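Local atomic coordinates of takeout-like protein 1 (Epiphyas postvittana, PDB entry 3E8T), a protein that probably acts as a carrier of hydrophobic ligands in insects, holding a molecule of ubiquinone-8 along a long internal pocket. Residues Y97-R102 with L106-D111; D45-D50 with F56-G61; C8-E11 with C15-S18; P25-G30 with K203-F208. One frame throughout, in Å; residues are numbered along the deposited sequence.

How the contacts relate
Contacts 1 and 2 sit toward one end of the elongated molecule and contact 3 toward the other, with contacts 1 and 3 about 46 Å apart, centre to centre. Along the chain contact 3 comes first. P25-G30 follows on the same helix, 13-28; then come contacts 2 and 1, and finally K203-F208, so contact 4 brings early and late parts of the chain together. Contacts 1 and 2, about 13 Å apart between centres, are neighbours in one antiparallel sheet and touch through T98 and T57. Helix 182-211 packs against contact 2 and supplies half of contact 4. Each contact touches the ubiquinone: its tail end at 1 and 2, the quinone end at 3 and 4.

Contact 1 (Y97-R102 with L106-D111); sequences YTAGGR and LPITGD
The Y97 ring lies obliquely against the backbone of G110, its OH 3.5 Å from G110 CA and its CE1 3.8 Å from G110 C. With chi1 at 82° the ring is swung between the backbone N and C of its own residue, which carries it across toward the neighbouring strand. G110 brings no side chain to meet it, and the OH goes on to a hydrogen bond with T161 O. A99 CB lies at the ring edge, in its plane. These strands are the arms of an antiparallel hairpin in the curled sheet of the takeout fold. A99 and G110 form a hydrogen-bonded pair, A99 N to G110 O 2.9 Å and G110 N to A99 O 3.0 Å. Beyond it the chain turns a corner at G101, whose O still accepts I108 N at 2.9 Å. T98 and D111 side chains run alongside each other on the face away from Y97, T98 CG2 3.7 Å from D111 CG; their polar ends go to T57 OG1 and H96 NE2 respectively. I108 holds CG1 anti to its backbone N (chi1 -168°), which sets CG1 and CD1 against A99 CB, the latter at 4.1 Å; it also packs on L163 and M174 and touches the ubiquinone tail.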
# COMPACT_ATOMS: atom_id res chain seq x y z
N TYR A 97 11.21 9.48 -11.27
CA TYR A 97 12.11 9.42 -10.12
C TYR A 97 13.35 10.25 -10.34
O TYR A 97 13.74 10.55 -11.46
CB TYR A 97 12.57 7.93 -9.84
CG TYR A 97 13.72 7.49 -10.70
CD1 TYR A 97 15.00 7.55 -10.23
CD2 TYR A 97 13.54 7.12 -12.01
CE1 TYR A 97 16.06 7.30 -11.04
CE2 TYR A 97 14.61 6.89 -12.83
CZ TYR A 97 15.87 7.00 -12.33
OH TYR A 97 16.96 6.80 -13.13
N THR A 98 13.95 10.59 -9.20
CA THR A 98 15.33 11.04 -9.19
C THR A 98 16.08 10.24 -8.15
O THR A 98 15.49 9.82 -7.14
CB THR A 98 15.56 12.54 -8.99
OG1 THR A 98 15.27 12.89 -7.64
CG2 THR A 98 14.75 13.38 -9.96
N ALA A 99 17.36 10.02 -8.39
CA ALA A 99 18.20 9.32 -7.45
C ALA A 99 19.57 10.01 -7.40
O ALA A 99 20.13 10.41 -8.43
CB ALA A 99 18.35 7.86 -7.86
N GLY A 100 20.16 10.03 -6.20
CA GLY A 100 21.49 10.50 -6.00
C GLY A 100 22.09 9.83 -4.78
O GLY A 100 21.38 9.21 -4.00
N GLY A 101 23.39 10.00 -4.59
CA GLY A 101 24.05 9.41 -3.44
C GLY A 101 24.55 8.02 -3.80
O GLY A 101 25.27 7.80 -4.79
N ARG A 102 24.13 7.03 -3.03
CA ARG A 102 24.55 5.67 -3.27
C ARG A 102 23.43 4.72 -2.95
O ARG A 102 22.52 5.02 -2.17
CB ARG A 102 25.72 5.25 -2.45
CG ARG A 102 25.52 5.36 -1.06
CD ARG A 102 26.77 4.87 -0.18
NE ARG A 102 26.50 5.16 1.23
CZ ARG A 102 25.79 4.41 2.05
NH1 ARG A 102 25.37 3.20 1.72
NH2 ARG A 102 25.56 4.84 3.29
N LEU A 106 27.17 1.08 -4.25
CA LEU A 106 27.41 1.70 -5.58
C LEU A 106 26.90 3.13 -5.63
O LEU A 106 25.80 3.41 -5.22
CB LEU A 106 26.68 0.93 -6.66
CG LEU A 106 27.15 -0.44 -7.10
CD1 LEU A 106 26.31 -0.85 -8.35
CD2 LEU A 106 28.66 -0.45 -7.39
N PRO A 107 27.66 4.03 -6.21
CA PRO A 107 27.13 5.36 -6.46
C PRO A 107 25.95 5.32 -7.43
O PRO A 107 25.95 4.46 -8.34
CB PRO A 107 28.32 6.12 -7.04
CG PRO A 107 29.49 5.24 -6.83
CD PRO A 107 29.04 3.85 -6.64
N ILE A 108 25.05 6.28 -7.30
CA ILE A 108 23.92 6.36 -8.24
C ILE A 108 23.63 7.79 -8.56
O ILE A 108 23.68 8.66 -7.72
CB ILE A 108 22.65 5.62 -7.68
CG1 ILE A 108 21.59 5.45 -8.76
CG2 ILE A 108 22.11 6.32 -6.41
CD1 ILE A 108 20.52 4.46 -8.41
N THR A 109 23.25 8.00 -9.83
CA THR A 109 22.53 9.21 -10.21
C THR A 109 21.51 8.79 -11.27
O THR A 109 21.76 7.90 -12.08
CB THR A 109 23.39 10.34 -10.79
OG1 THR A 109 24.05 9.88 -11.98
CG2 THR A 109 24.34 10.95 -9.76
N GLY A 110 20.36 9.45 -11.25
CA GLY A 110 19.39 9.22 -12.31
C GLY A 110 18.25 10.21 -12.21
O GLY A 110 17.99 10.76 -11.16
N ASP A 111 17.56 10.40 -13.32
CA ASP A 111 16.40 11.27 -13.41
C ASP A 111 15.59 10.81 -14.60
O ASP A 111 15.97 11.03 -15.74
CB ASP A 111 16.84 12.72 -13.61
CG ASP A 111 15.69 13.71 -13.57
OD1 ASP A 111 14.55 13.32 -13.81
OD2 ASP A 111 15.93 14.91 -13.27

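Contact 2 (D45-D50 with F56-G61); sequences DDFAFD and FTLKEG. With UQ8 (Ubiquinone-8), chain B.
The axes of the short strand segments 47-50 and 56-58 come within 4.7 Å and run antiparallel, their directions 169° from each other, with F47-L58 and F49-F56 as hydrogen-bonded pairs. Between them A48 and T57 form a non-hydrogen-bonded pair on the face opposite the phenylalanines, A48 CB to T57 CG2 3.8 Å. The phenylalanines face the ligand side. F56 lays its CB over the face of the F49 ring, 3.7 Å from the centroid, a CH-pi contact; the planes are 26° apart, but the rings are displaced enough to share little face. F56 chi1 of -177° turns its ring away from its own N and toward the ubiquinone tail, where CE1 meets methyl C45 at 3.4 Å. Methyl C40 sits over a face of F56 and at the edge of F49, in that ring's plane. Next along, F47 and L58 lie side by side, F47 CE2 to L58 CD2 3.9 Å, with F47 resting on V193 and A196 of helix 182-211. Where the chain turns a corner at K59 and E60, D46 OD1 takes E60 N at 3.1 Å, from above the carboxylate plane, while a water accepts from G61 N and lies within bonding distance of L58 O. D46's carboxylate oxygens lie against K59 CA and CG, but D46 OD2 and K59 NZ stay 5.9 Å apart. Polar groups thus tie the backbone at that corner, and F49 and F56 meet the isoprenoid tail with aromatic carbon, as suits a hydrophobic ligand.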
# COMPACT_ATOMS: atom_id res chain seq x y z
N ASP A 45 0.95 10.90 -3.71
CA ASP A 45 1.43 12.26 -3.64
C ASP A 45 2.95 12.24 -3.83
O ASP A 45 3.62 11.28 -3.50
CB ASP A 45 1.05 12.90 -2.29
CG ASP A 45 -0.43 13.17 -2.15
OD1 ASP A 45 -1.17 12.99 -3.11
OD2 ASP A 45 -0.81 13.54 -1.02
N ASP A 46 3.50 13.32 -4.34
CA ASP A 46 4.93 13.45 -4.53
C ASP A 46 5.64 13.23 -3.23
O ASP A 46 5.17 13.70 -2.18
CB ASP A 46 5.23 14.80 -5.21
CG ASP A 46 4.61 14.88 -6.69
OD1 ASP A 46 4.04 13.88 -7.20
OD2 ASP A 46 4.74 15.94 -7.38
N PHE A 47 6.72 12.46 -3.25
CA PHE A 47 7.44 12.22 -2.02
C PHE A 47 8.93 12.08 -2.27
O PHE A 47 9.35 11.90 -3.39
CB PHE A 47 6.89 11.06 -1.18
CG PHE A 47 7.09 9.70 -1.78
CD1 PHE A 47 8.15 8.91 -1.41
CD2 PHE A 47 6.23 9.18 -2.70
CE1 PHE A 47 8.36 7.67 -2.00
CE2 PHE A 47 6.42 7.96 -3.26
CZ PHE A 47 7.49 7.19 -2.91
N ALA A 48 9.67 12.17 -1.18
CA ALA A 48 11.10 12.03 -1.22
C ALA A 48 11.59 11.34 0.03
O ALA A 48 10.91 11.37 1.08
CB ALA A 48 11.74 13.39 -1.32
N PHE A 49 12.77 10.73 -0.04
CA PHE A 49 13.42 10.22 1.15
C PHE A 49 14.93 10.30 0.99
O PHE A 49 15.44 10.43 -0.11
CB PHE A 49 12.93 8.79 1.52
CG PHE A 49 13.37 7.70 0.57
CD1 PHE A 49 14.69 7.28 0.53
CD2 PHE A 49 12.48 7.07 -0.26
CE1 PHE A 49 15.08 6.28 -0.29
CE2 PHE A 49 12.89 6.05 -1.11
CZ PHE A 49 14.16 5.65 -1.11
N ASP A 50 15.60 10.32 2.13
CA ASP A 50 17.04 10.35 2.22
C ASP A 50 17.36 9.34 3.31
O ASP A 50 17.20 9.61 4.50
CB ASP A 50 17.53 11.73 2.60
CG ASP A 50 19.01 11.85 2.59
OD1 ASP A 50 19.72 10.84 2.58
OD2 ASP A 50 19.54 13.00 2.59
N PHE A 56 16.23 9.96 -2.87
CA PHE A 56 15.26 9.53 -3.87
C PHE A 56 14.04 10.41 -3.86
O PHE A 56 13.59 10.82 -2.79
CB PHE A 56 14.83 8.10 -3.51
CG PHE A 56 13.88 7.47 -4.49
CD1 PHE A 56 14.34 6.89 -5.66
CD2 PHE A 56 12.50 7.45 -4.20
CE1 PHE A 56 13.37 6.29 -6.58
CE2 PHE A 56 11.60 6.85 -5.07
CZ PHE A 56 12.06 6.30 -6.23
N THR A 57 13.51 10.71 -5.04
CA THR A 57 12.24 11.38 -5.16
C THR A 57 11.37 10.61 -6.15
O THR A 57 11.88 10.00 -7.11
CB THR A 57 12.37 12.83 -5.62
OG1 THR A 57 12.78 12.88 -6.97
CG2 THR A 57 13.32 13.62 -4.75
N LEU A 58 10.05 10.66 -5.93
CA LEU A 58 9.11 10.11 -6.89
C LEU A 58 7.95 11.07 -7.05
O LEU A 58 7.29 11.42 -6.05
CB LEU A 58 8.59 8.75 -6.48
CG LEU A 58 7.79 8.00 -7.53
CD1 LEU A 58 8.69 7.51 -8.66
CD2 LEU A 58 7.02 6.83 -6.91
N LYS A 59 7.74 11.48 -8.29
CA LYS A 59 6.63 12.38 -8.63
C LYS A 59 5.73 11.63 -9.61
O LYS A 59 6.18 10.75 -10.34
CB LYS A 59 7.16 13.68 -9.26
CG LYS A 59 7.99 14.49 -8.32
CD LYS A 59 8.37 15.81 -8.94
CE LYS A 59 9.54 16.44 -8.30
NZ LYS A 59 10.08 17.49 -9.21
N GLU A 60 4.46 12.00 -9.63
CA GLU A 60 3.53 11.30 -10.52
C GLU A 60 3.47 9.81 -10.17
O GLU A 60 3.28 8.99 -11.06
CB GLU A 60 3.85 11.46 -12.03
CG GLU A 60 3.78 12.85 -12.64
CD GLU A 60 3.80 12.77 -14.17
OE1 GLU A 60 4.90 12.57 -14.70
OE2 GLU A 60 2.72 12.84 -14.82
N GLY A 61 3.65 9.48 -8.90
CA GLY A 61 3.73 8.08 -8.55
C GLY A 61 2.39 7.38 -8.70
O GLY A 61 1.34 7.96 -8.45
C45 UQ8 B . 16.01 4.33 -7.27
C44 UQ8 B . 16.63 3.33 -6.30
C46 UQ8 B . 18.02 2.98 -6.77
C43 UQ8 B . 15.80 2.07 -6.13
C42 UQ8 B . 14.31 2.40 -5.95
C41 UQ8 B . 14.10 3.04 -4.58
C39 UQ8 B . 12.88 2.45 -3.91
C40 UQ8 B . 11.73 3.34 -3.44
C38 UQ8 B . 12.82 1.11 -3.65
C37 UQ8 B . 11.75 0.46 -3.06
C36 UQ8 B . 12.00 -1.03 -3.27
C34 UQ8 B . 10.84 -1.90 -2.84
C35 UQ8 B . 10.94 -3.24 -3.19
C33 UQ8 B . 9.73 -1.35 -2.20
C32 UQ8 B . 8.60 -2.01 -1.71
C31 UQ8 B . 7.42 -1.00 -1.71
C29 UQ8 B . 6.17 -1.53 -1.04
C30 UQ8 B . 6.27 -2.31 0.31
C28 UQ8 B . 4.93 -1.34 -1.64
C27 UQ8 B . 3.71 -1.78 -1.13
C26 UQ8 B . 2.56 -0.85 -1.53
C24 UQ8 B . 1.20 -1.47 -1.17
C25 UQ8 B . 0.69 -2.71 -1.93
C23 UQ8 B . 0.45 -0.92 -0.16
C22 UQ8 B . -0.80 -1.35 0.29
C21 UQ8 B . -1.23 -0.58 1.54
C19 UQ8 B . -2.40 -1.20 2.32
C20 UQ8 B . -2.66 -0.48 3.64
C18 UQ8 B . -3.67 -1.36 1.47
C17 UQ8 B . -4.84 -1.89 2.32
C16 UQ8 B . -5.95 -2.52 1.47
C14 UQ8 B . -7.21 -2.65 2.33
C15 UQ8 B . -7.06 -3.08 3.80
C13 UQ8 B . -8.47 -2.37 1.82
C12 UQ8 B . -9.63 -2.47 2.58
C11 UQ8 B . -10.89 -2.78 1.75
C9 UQ8 B . -11.98 -3.47 2.61
C10 UQ8 B . -11.74 -3.27 4.12
C8 UQ8 B . -13.34 -2.94 2.19
C7 UQ8 B . -13.99 -2.05 3.25
C6 UQ8 B . -14.73 -2.84 4.35
C1 UQ8 B . -14.57 -2.47 5.69
C1M UQ8 B . -13.73 -1.39 5.98
C2 UQ8 B . -15.20 -3.16 6.73
O2 UQ8 B . -15.06 -2.83 7.91
C3 UQ8 B . -16.03 -4.23 6.44
O3 UQ8 B . -16.65 -4.90 7.46
C3M UQ8 B . -17.87 -4.25 7.80
C4 UQ8 B . -16.21 -4.63 5.13
O4 UQ8 B . -17.02 -5.70 4.86
C4M UQ8 B . -16.63 -6.84 5.63
C5 UQ8 B . -15.56 -3.95 4.09
O5 UQ8 B . -15.75 -4.32 2.93
O HOH W 1 4.70 10.14 -6.24

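Contact 3 (C8-E11 with C15-S18); sequences CNLE and CMTS
C15 has its backbone N hydrogen-bonded to D12 OD1, and its side chain is bonded covalently to C8: C15 SG to C8 SG, 2.0 Å. The disulfide has a chi3 of -88°, the left-handed form and close to the relaxed right angle. On the helix side, C15 SG is anti to its own backbone N (chi1 179°) where it meets C8 SG; on the loop side, C8 SG lies beside the backbone N of C8. This staple fastens the N-terminal loop to the first turn of helix 13-28, near the quinone end of the ligand pocket in this juvenile-hormone-binding-protein-like fold. M16, one residue further on, packs against both C8 and L10. Its chain is bent at both chi2 and chi3, which brings M16 SD to 3.5 Å from C8 CB and M16 CE to 3.5 Å from L10 CD2, while M16 CG packs 3.4 Å from L10 O. The L10 and M16 side chains run at a slant to one another. Both rest on W76 of strand 54-77, M16 also on V74, and M16 touches the bound ubiquinone. The backbone of C8 is hydrogen-bonded to N219 near the C-terminus.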
# COMPACT_ATOMS: atom_id res chain seq x y z
N CYS A 8 -21.58 -9.97 8.04
CA CYS A 8 -20.87 -10.90 8.91
C CYS A 8 -21.10 -10.56 10.34
O CYS A 8 -21.24 -9.40 10.71
CB CYS A 8 -19.33 -10.79 8.68
SG CYS A 8 -18.75 -11.30 7.16
N ASN A 9 -21.07 -11.58 11.18
CA ASN A 9 -20.75 -11.39 12.59
C ASN A 9 -19.27 -10.98 12.65
O ASN A 9 -18.45 -11.58 12.01
CB ASN A 9 -21.02 -12.70 13.35
CG ASN A 9 -22.45 -13.11 13.34
OD1 ASN A 9 -23.27 -12.51 14.05
ND2 ASN A 9 -22.79 -14.10 12.51
N LEU A 10 -18.96 -9.89 13.34
CA LEU A 10 -17.61 -9.30 13.17
C LEU A 10 -16.49 -10.26 13.59
O LEU A 10 -15.40 -10.26 12.98
CB LEU A 10 -17.49 -7.94 13.88
CG LEU A 10 -18.25 -6.79 13.19
CD1 LEU A 10 -18.25 -5.53 14.01
CD2 LEU A 10 -17.70 -6.49 11.77
N GLU A 11 -16.74 -11.12 14.57
CA GLU A 11 -15.67 -12.04 14.97
C GLU A 11 -15.65 -13.37 14.23
O GLU A 11 -14.87 -14.25 14.56
CB GLU A 11 -15.66 -12.23 16.47
CG GLU A 11 -15.44 -10.89 17.18
CD GLU A 11 -15.06 -11.06 18.61
OE1 GLU A 11 -15.62 -11.96 19.26
OE2 GLU A 11 -14.21 -10.26 19.11
N CYS A 15 -15.88 -15.42 7.53
CA CYS A 15 -16.82 -14.54 6.86
C CYS A 15 -16.19 -13.20 6.56
O CYS A 15 -16.41 -12.66 5.50
CB CYS A 15 -18.10 -14.31 7.73
SG CYS A 15 -19.34 -13.20 7.01
N MET A 16 -15.51 -12.64 7.55
CA MET A 16 -14.92 -11.33 7.35
C MET A 16 -13.86 -11.32 6.26
O MET A 16 -13.74 -10.35 5.51
CB MET A 16 -14.35 -10.80 8.64
CG MET A 16 -15.41 -10.41 9.63
SD MET A 16 -16.32 -8.99 9.08
CE MET A 16 -15.23 -7.73 9.61
N THR A 17 -13.11 -12.40 6.20
CA THR A 17 -12.11 -12.56 5.17
C THR A 17 -12.76 -12.54 3.79
O THR A 17 -12.34 -11.80 2.89
CB THR A 17 -11.28 -13.85 5.40
OG1 THR A 17 -10.63 -13.78 6.68
CG2 THR A 17 -10.23 -14.03 4.29
N SER A 18 -13.83 -13.35 3.61
CA SER A 18 -14.54 -13.35 2.34
C SER A 18 -15.21 -11.99 2.06
O SER A 18 -15.27 -11.57 0.91
CB SER A 18 -15.56 -14.49 2.31
OG SER A 18 -16.36 -14.44 1.12

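Contact 4 (P25-G30 with K203-F208); sequences PTFVAG and KNIKHF. With UQ8 (Ubiquinone-8), chain B.
The ligand pocket of this takeout fold is bordered near the quinone by two helices, 13-28 and 182-211, and F27 is the side chain that bridges them. It lies in the last turn of helix 13-28, reaching across to I205 and F208 on the second with CG anti to the backbone N (chi1 -179°). F27 presents its edge to the face of F208 in a T-shaped pair, centroids 5.4 Å apart and planes at 67°; the leading atom is F27 CE1, 3.8 Å from F208 CG. Around the same ring, F27 CE2 meets I205 CG1 at 3.5 Å, the isoleucine crossing it at about a right angle. N204 O comes near the ring plane at the edge, 4.1 Å from F27 CZ, and accepts the helical bond from F208 N. The N204 amide itself turns to other partners, OD1 taking E37 N and ND2 giving to K200 O. V36 and M39 pack against F27 as well. G30 N bonds to F27 O, and G30 is the first residue to leave helical angles, with positive phi. F27 touches the ligand's tail, CD2 4.0 Å from C11, whereas I205 touches the ligand with two branches. I205 CD1 meets tail carbon C12 at 3.5 Å, and I205 CG2 sits 3.6 Å from C1M, the methyl group on the quinone ring.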
# COMPACT_ATOMS: atom_id res chain seq x y z
N PRO A 25 -12.45 -5.20 -4.74
CA PRO A 25 -12.31 -4.60 -6.09
C PRO A 25 -13.23 -3.43 -6.36
O PRO A 25 -12.83 -2.44 -7.01
CB PRO A 25 -12.59 -5.77 -7.03
CG PRO A 25 -12.44 -7.00 -6.22
CD PRO A 25 -12.75 -6.64 -4.81
N THR A 26 -14.43 -3.48 -5.83
CA THR A 26 -15.37 -2.42 -6.04
C THR A 26 -14.94 -1.18 -5.24
O THR A 26 -14.99 -0.05 -5.73
CB THR A 26 -16.79 -2.89 -5.66
OG1 THR A 26 -17.12 -4.02 -6.49
CG2 THR A 26 -17.77 -1.77 -5.82
N PHE A 27 -14.44 -1.38 -4.04
CA PHE A 27 -13.97 -0.28 -3.23
C PHE A 27 -12.77 0.45 -3.87
O PHE A 27 -12.74 1.67 -3.98
CB PHE A 27 -13.63 -0.78 -1.83
CG PHE A 27 -13.16 0.30 -0.91
CD1 PHE A 27 -14.04 1.26 -0.41
CD2 PHE A 27 -11.80 0.40 -0.57
CE1 PHE A 27 -13.59 2.26 0.43
CE2 PHE A 27 -11.34 1.41 0.27
CZ PHE A 27 -12.25 2.33 0.77
N VAL A 28 -11.80 -0.33 -4.31
CA VAL A 28 -10.60 0.28 -4.83
C VAL A 28 -10.80 0.90 -6.21
O VAL A 28 -10.01 1.74 -6.61
CB VAL A 28 -9.38 -0.64 -4.83
CG1 VAL A 28 -9.06 -1.16 -3.43
CG2 VAL A 28 -9.50 -1.69 -5.84
N ALA A 29 -11.89 0.60 -6.88
CA ALA A 29 -12.24 1.30 -8.11
C ALA A 29 -12.64 2.74 -7.84
O ALA A 29 -12.63 3.56 -8.75
CB ALA A 29 -13.32 0.59 -8.79
N GLY A 30 -12.97 3.06 -6.60
CA GLY A 30 -13.29 4.42 -6.21
C GLY A 30 -14.79 4.67 -6.19
O GLY A 30 -15.53 3.97 -6.89
N LYS A 203 -6.87 6.81 4.86
CA LYS A 203 -7.75 7.96 4.92
C LYS A 203 -9.07 7.65 4.18
O LYS A 203 -10.15 8.03 4.63
CB LYS A 203 -7.06 9.17 4.33
CG LYS A 203 -7.84 10.44 4.36
CD LYS A 203 -7.08 11.49 3.65
CE LYS A 203 -7.17 11.29 2.16
NZ LYS A 203 -5.90 11.66 1.47
N ASN A 204 -9.00 6.99 3.03
CA ASN A 204 -10.19 6.64 2.26
C ASN A 204 -11.07 5.61 2.94
O ASN A 204 -12.31 5.77 2.98
CB ASN A 204 -9.78 6.24 0.86
CG ASN A 204 -9.53 7.45 -0.03
OD1 ASN A 204 -10.46 8.02 -0.58
ND2 ASN A 204 -8.27 7.85 -0.17
N ILE A 205 -10.48 4.56 3.49
CA ILE A 205 -11.31 3.57 4.23
C ILE A 205 -11.95 4.21 5.47
O ILE A 205 -13.14 3.97 5.76
CB ILE A 205 -10.53 2.32 4.62
CG1 ILE A 205 -9.84 1.66 3.43
CG2 ILE A 205 -11.44 1.34 5.33
CD1 ILE A 205 -8.72 0.64 3.92
N LYS A 206 -11.18 5.00 6.20
CA LYS A 206 -11.70 5.71 7.36
C LYS A 206 -12.89 6.58 7.00
O LYS A 206 -13.93 6.56 7.68
CB LYS A 206 -10.61 6.54 8.00
CG LYS A 206 -11.06 7.38 9.14
CD LYS A 206 -9.86 8.08 9.80
CE LYS A 206 -10.24 9.20 10.73
NZ LYS A 206 -11.13 8.79 11.84
N HIS A 207 -12.76 7.35 5.94
CA HIS A 207 -13.84 8.20 5.47
C HIS A 207 -15.08 7.39 5.11
O HIS A 207 -16.23 7.77 5.48
CB HIS A 207 -13.32 8.94 4.23
CG HIS A 207 -14.35 9.75 3.54
ND1 HIS A 207 -14.90 10.89 4.08
CD2 HIS A 207 -14.95 9.57 2.34
CE1 HIS A 207 -15.78 11.39 3.22
NE2 HIS A 207 -15.85 10.59 2.17
N PHE A 208 -14.87 6.31 4.39
CA PHE A 208 -16.00 5.46 3.95
C PHE A 208 -16.73 4.90 5.15
O PHE A 208 -17.97 4.99 5.27
CB PHE A 208 -15.46 4.32 3.06
CG PHE A 208 -16.48 3.24 2.72
CD1 PHE A 208 -17.36 3.46 1.71
CD2 PHE A 208 -16.54 2.02 3.41
CE1 PHE A 208 -18.30 2.49 1.37
CE2 PHE A 208 -17.47 1.08 3.09
CZ PHE A 208 -18.35 1.32 2.06
C45 UQ8 B . 16.01 4.33 -7.27
C44 UQ8 B . 16.63 3.33 -6.30
C46 UQ8 B . 18.02 2.98 -6.77
C43 UQ8 B . 15.80 2.07 -6.13
C42 UQ8 B . 14.31 2.40 -5.95
C41 UQ8 B . 14.10 3.04 -4.58
C39 UQ8 B . 12.88 2.45 -3.91
C40 UQ8 B . 11.73 3.34 -3.44
C38 UQ8 B . 12.82 1.11 -3.65
C37 UQ8 B . 11.75 0.46 -3.06
C36 UQ8 B . 12.00 -1.03 -3.27
C34 UQ8 B . 10.84 -1.90 -2.84
C35 UQ8 B . 10.94 -3.24 -3.19
C33 UQ8 B . 9.73 -1.35 -2.20
C32 UQ8 B . 8.60 -2.01 -1.71
C31 UQ8 B . 7.42 -1.00 -1.71
C29 UQ8 B . 6.17 -1.53 -1.04
C30 UQ8 B . 6.27 -2.31 0.31
C28 UQ8 B . 4.93 -1.34 -1.64
C27 UQ8 B . 3.71 -1.78 -1.13
C26 UQ8 B . 2.56 -0.85 -1.53
C24 UQ8 B . 1.20 -1.47 -1.17
C25 UQ8 B . 0.69 -2.71 -1.93
C23 UQ8 B . 0.45 -0.92 -0.16
C22 UQ8 B . -0.80 -1.35 0.29
C21 UQ8 B . -1.23 -0.58 1.54
C19 UQ8 B . -2.40 -1.20 2.32
C20 UQ8 B . -2.66 -0.48 3.64
C18 UQ8 B . -3.67 -1.36 1.47
C17 UQ8 B . -4.84 -1.89 2.32
C16 UQ8 B . -5.95 -2.52 1.47
C14 UQ8 B . -7.21 -2.65 2.33
C15 UQ8 B . -7.06 -3.08 3.80
C13 UQ8 B . -8.47 -2.37 1.82
C12 UQ8 B . -9.63 -2.47 2.58
C11 UQ8 B . -10.89 -2.78 1.75
C9 UQ8 B . -11.98 -3.47 2.61
C10 UQ8 B . -11.74 -3.27 4.12
C8 UQ8 B . -13.34 -2.94 2.19
C7 UQ8 B . -13.99 -2.05 3.25
C6 UQ8 B . -14.73 -2.84 4.35
C1 UQ8 B . -14.57 -2.47 5.69
C1M UQ8 B . -13.73 -1.39 5.98
C2 UQ8 B . -15.20 -3.16 6.73
O2 UQ8 B . -15.06 -2.83 7.91
C3 UQ8 B . -16.03 -4.23 6.44
O3 UQ8 B . -16.65 -4.90 7.46
C3M UQ8 B . -17.87 -4.25 7.80
C4 UQ8 B . -16.21 -4.63 5.13
O4 UQ8 B . -17.02 -5.70 4.86
C4M UQ8 B . -16.63 -6.84 5.63
C5 UQ8 B . -15.56 -3.95 4.09
O5 UQ8 B . -15.75 -4.32 2.93